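Local coordinates for DUF2442 domain-containing protein (Nitrosomonas europaea, PDB 2AUW) that is of unknown function but may bind DNA, at residues Ala13-Ala16 and Leu22-Thr25; Arg57-Glu62 and Ser66-Asp71. All blocks are in the same frame, centred on the assembly; numbering follows the deposited sequence.

Interaction 1: residues Ala13-Ala16 and Leu22-Thr25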
# COMPACT_ATOMS: atom_id res chain seq x y z
N ALA B 13 20.67 9.30 -9.60
CA ALA B 13 21.99 9.60 -10.14
C ALA B 13 23.04 9.04 -9.20
O ALA B 13 22.87 9.09 -7.98
CB ALA B 13 22.20 11.14 -10.27
N VAL B 14 24.12 8.53 -9.79
CA VAL B 14 25.34 8.16 -9.01
C VAL B 14 26.60 8.70 -9.71
O VAL B 14 26.73 8.62 -10.93
CB VAL B 14 25.45 6.63 -8.78
CG1 VAL B 14 25.57 5.87 -10.09
CG2 VAL B 14 26.66 6.24 -7.84
N GLU B 15 27.51 9.24 -8.91
CA GLU B 15 28.73 9.86 -9.42
C GLU B 15 29.93 9.42 -8.57
O GLU B 15 29.90 9.60 -7.35
CB GLU B 15 28.58 11.38 -9.33
CG GLU B 15 29.87 12.17 -9.51
CD GLU B 15 29.67 13.67 -9.38
OE1 GLU B 15 30.50 14.41 -9.94
OE2 GLU B 15 28.71 14.11 -8.71
N ALA B 16 30.97 8.89 -9.22
CA ALA B 16 32.20 8.53 -8.53
C ALA B 16 32.94 9.80 -8.18
O ALA B 16 33.23 10.63 -9.07
CB ALA B 16 33.06 7.66 -9.43
N LEU B 22 31.23 7.95 -3.28
CA LEU B 22 30.21 8.18 -4.32
C LEU B 22 29.28 9.30 -3.90
O LEU B 22 29.13 9.55 -2.73
CB LEU B 22 29.39 6.91 -4.58
CG LEU B 22 30.10 5.61 -4.96
CD1 LEU B 22 29.13 4.44 -4.77
CD2 LEU B 22 30.69 5.66 -6.39
N ARG B 23 28.68 10.00 -4.88
CA ARG B 23 27.61 10.93 -4.58
C ARG B 23 26.32 10.35 -5.21
O ARG B 23 26.31 10.00 -6.39
CB ARG B 23 27.89 12.32 -5.16
CG ARG B 23 26.77 13.30 -4.86
CD ARG B 23 26.95 14.63 -5.59
NE ARG B 23 28.30 15.15 -5.38
CZ ARG B 23 28.73 15.75 -4.28
NH1 ARG B 23 27.90 15.94 -3.25
NH2 ARG B 23 29.99 16.18 -4.21
N THR B 24 25.27 10.22 -4.40
CA THR B 24 24.04 9.53 -4.86
C THR B 24 22.90 10.52 -4.76
O THR B 24 22.79 11.22 -3.77
CB THR B 24 23.73 8.27 -4.00
OG1 THR B 24 23.69 8.63 -2.61
CG2 THR B 24 24.81 7.20 -4.23
N THR B 25 22.08 10.58 -5.80
CA THR B 25 20.89 11.45 -5.82
C THR B 25 19.65 10.57 -5.90
O THR B 25 19.62 9.57 -6.63
CB THR B 25 20.92 12.44 -7.02
OG1 THR B 25 22.18 13.14 -7.04
CG2 THR B 25 19.78 13.44 -6.91
O HOH W 1 24.55 11.88 -7.61
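A13 exchanges two backbone hydrogen bonds with T25, and E15 two with R23. The inner pair is the more regular: R23 N reaches E15 O at 2.8 Å, and both E15 N and R23 N lie in the plane of the carbonyl they donate to. At the outer pair, T25 N to A13 O is nearly straight (171°), whereas A13 N to T25 O is longer, 3.2 Å, and bent. Between them V14 and T24 form a non-hydrogen-bonded pair, where V14 CA sends its hydrogen toward R23 O. This is the first hairpin of a three-stranded antiparallel meander: strand 11-16 is an outer strand, and strand 21-26 lies in the middle, bonded on its other side to strand 31-35.

On the face bearing A13, E15, R23 and T25 the contacts are mostly polar. E15 and R23 run side by side, each with CG anti to the backbone N; in the conformer given here, one of two for E15, OE2 makes a long salt bridge at the guanidinium edge, 3.5 Å from R23 NE, with the two planes 62° apart. The far end of R23 turns instead to E33 through NH1, so the arginine spans all three strands. A water lies 2.7 Å from T25 OG1 and donates weakly to R23 O and A13 O.

The other face is mainly apolar. V14 CG2 meets L22 CB at 4.3 Å, and L22 CD2 lies against A16 CA at 3.9 Å. T24 turns its methyl CG2 to V14, while its OG1 bonds to L32 O in the third strand. F55 of helix 52-55 packs on A16 and L22.

Interaction 2: residues Arg57-Glu62 and Ser66-Asp71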
# COMPACT_ATOMS: atom_id res chain seq x y z
N ARG B 57 34.02 4.30 -13.27
CA ARG B 57 33.00 3.87 -14.22
C ARG B 57 31.69 3.40 -13.57
O ARG B 57 30.91 2.69 -14.21
CB ARG B 57 33.56 2.81 -15.17
CG ARG B 57 34.78 3.28 -15.97
CD ARG B 57 35.14 2.30 -17.08
NE ARG B 57 36.12 1.30 -16.64
CZ ARG B 57 37.44 1.39 -16.84
NH1 ARG B 57 38.23 0.42 -16.39
NH2 ARG B 57 37.96 2.43 -17.47
N VAL B 58 31.47 3.77 -12.31
CA VAL B 58 30.18 3.55 -11.60
C VAL B 58 28.99 4.17 -12.38
O VAL B 58 29.08 5.30 -12.93
CB VAL B 58 30.20 4.14 -10.17
CG1 VAL B 58 30.18 5.66 -10.21
CG2 VAL B 58 29.01 3.62 -9.31
N HIS B 59 27.88 3.42 -12.40
CA HIS B 59 26.65 3.92 -13.04
C HIS B 59 25.46 3.19 -12.44
O HIS B 59 25.63 2.29 -11.62
CB HIS B 59 26.73 3.61 -14.54
CG HIS B 59 27.05 2.18 -14.83
ND1 HIS B 59 28.35 1.70 -14.87
CD2 HIS B 59 26.26 1.10 -15.04
CE1 HIS B 59 28.33 0.40 -15.12
NE2 HIS B 59 27.08 0.02 -15.24
N ILE B 60 24.25 3.56 -12.85
CA ILE B 60 23.05 2.83 -12.40
C ILE B 60 22.81 1.65 -13.34
O ILE B 60 22.72 1.88 -14.55
CB ILE B 60 21.80 3.75 -12.37
CG1 ILE B 60 22.01 4.94 -11.44
CG2 ILE B 60 20.53 2.94 -12.02
CD1 ILE B 60 20.89 5.96 -11.47
N ALA B 61 22.73 0.41 -12.82
CA ALA B 61 22.51 -0.81 -13.65
C ALA B 61 21.24 -0.73 -14.51
O ALA B 61 20.18 -0.34 -14.02
CB ALA B 61 22.47 -2.09 -12.79
N GLU B 62 21.37 -1.11 -15.79
CA GLU B 62 20.23 -1.07 -16.73
C GLU B 62 19.09 -1.89 -16.16
O GLU B 62 19.28 -3.07 -15.84
CB GLU B 62 20.59 -1.62 -18.13
CG GLU B 62 19.40 -1.54 -19.11
CD GLU B 62 19.56 -2.34 -20.39
OE1 GLU B 62 18.70 -2.18 -21.29
OE2 GLU B 62 20.51 -3.14 -20.53
N SER B 66 20.61 -1.17 -9.46
CA SER B 66 21.65 -1.11 -8.45
C SER B 66 22.77 -0.15 -8.85
O SER B 66 22.78 0.43 -9.95
CB SER B 66 22.18 -2.52 -8.12
OG SER B 66 23.07 -3.00 -9.10
N VAL B 67 23.69 0.04 -7.92
CA VAL B 67 24.92 0.77 -8.18
C VAL B 67 25.88 -0.24 -8.77
O VAL B 67 26.13 -1.27 -8.18
CB VAL B 67 25.47 1.40 -6.88
CG1 VAL B 67 26.91 1.92 -7.07
CG2 VAL B 67 24.57 2.53 -6.39
N GLU B 68 26.39 0.03 -9.97
CA GLU B 68 27.12 -0.97 -10.71
C GLU B 68 28.42 -0.42 -11.29
O GLU B 68 28.51 0.76 -11.62
CB GLU B 68 26.23 -1.53 -11.83
CG GLU B 68 26.98 -2.47 -12.77
CD GLU B 68 26.06 -3.05 -13.80
OE1 GLU B 68 25.44 -4.09 -13.51
OE2 GLU B 68 25.94 -2.44 -14.89
N TRP B 69 29.41 -1.30 -11.40
CA TRP B 69 30.67 -1.00 -12.07
C TRP B 69 30.77 -2.04 -13.17
O TRP B 69 30.77 -1.69 -14.35
CB TRP B 69 31.89 -1.09 -11.14
CG TRP B 69 31.99 0.02 -10.13
CD1 TRP B 69 32.72 1.16 -10.24
CD2 TRP B 69 31.34 0.08 -8.85
NE1 TRP B 69 32.59 1.92 -9.10
CE2 TRP B 69 31.72 1.28 -8.24
CE3 TRP B 69 30.47 -0.79 -8.16
CZ2 TRP B 69 31.26 1.66 -6.98
CZ3 TRP B 69 29.99 -0.41 -6.91
CH2 TRP B 69 30.40 0.79 -6.33
N PHE B 70 30.80 -3.31 -12.79
CA PHE B 70 30.73 -4.41 -13.76
C PHE B 70 29.42 -5.19 -13.74
O PHE B 70 28.83 -5.45 -14.79
CB PHE B 70 31.94 -5.36 -13.63
CG PHE B 70 33.27 -4.66 -13.66
CD1 PHE B 70 34.02 -4.52 -12.50
CD2 PHE B 70 33.78 -4.14 -14.86
CE1 PHE B 70 35.25 -3.86 -12.51
CE2 PHE B 70 35.02 -3.49 -14.90
CZ PHE B 70 35.76 -3.35 -13.71
N ASP B 71 28.94 -5.57 -12.55
CA ASP B 71 27.75 -6.42 -12.44
C ASP B 71 26.95 -6.22 -11.15
O ASP B 71 27.23 -6.86 -10.12
CB ASP B 71 28.13 -7.90 -12.57
CG ASP B 71 26.92 -8.82 -12.59
OD1 ASP B 71 25.80 -8.35 -12.93
OD2 ASP B 71 27.08 -10.01 -12.25
O HOH W 2 23.69 -2.89 -16.59
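H59 folds its imidazole back over the hairpin, bonded at both nitrogens. NE2 donates to E68 OE2 at 2.7 Å, using the carboxylate's anti lone pair, with the two planes 73° apart; ND1 donates to R57 O at 2.8 Å, almost in the ring plane. CG of H59 sits between its own N and carbonyl carbon (chi1 51°), laying one ring face over E68 O. With both N-H groups donating, the ring is probably a cation, its charge eased by the carboxylate. Replacing this histidine by an alanine would probably leave R57 O without its imidazole donor and E68 OE2 with the water alone among the donors described, its carboxylate less firmly fixed. That water donates to OE2 and accepts from E62 N, and T72 N holds E68 at OE1.

Beneath, V58 CB packs over the face of the W69 five-membered ring, 3.9 Å from its centroid, and V58 CG2 touches V67 CG1 at 3.5 Å. F55 and F74 also meet the indole. H59 and E68 exchange backbone bonds, and A61 N adds one to S66 O at 2.9 Å, closing a short two-stranded antiparallel beta hairpin.

Both interactions are antiparallel hairpins with one mainly polar and one mainly apolar face, and their apolar faces meet. V58 of interaction 2 lies on V14, A16 and L22 of interaction 1: its CG1 is 3.5 Å from A16 N and its CG2 is 3.8 Å from V14 CG2. I60 extends this join along V14, while W69 and V67 reach L22, so buried L22, V67 and W69 lie in the shared layer, while E15 is exposed on the other face. The polar faces differ. In 13-16 with 22-25, a long Glu-Arg salt bridge in one conformer borders a regular sheet that continues into a third strand; in 57-62 with 66-71, a short His-Glu bond braces a two-stranded hairpin of only two bridged pairs.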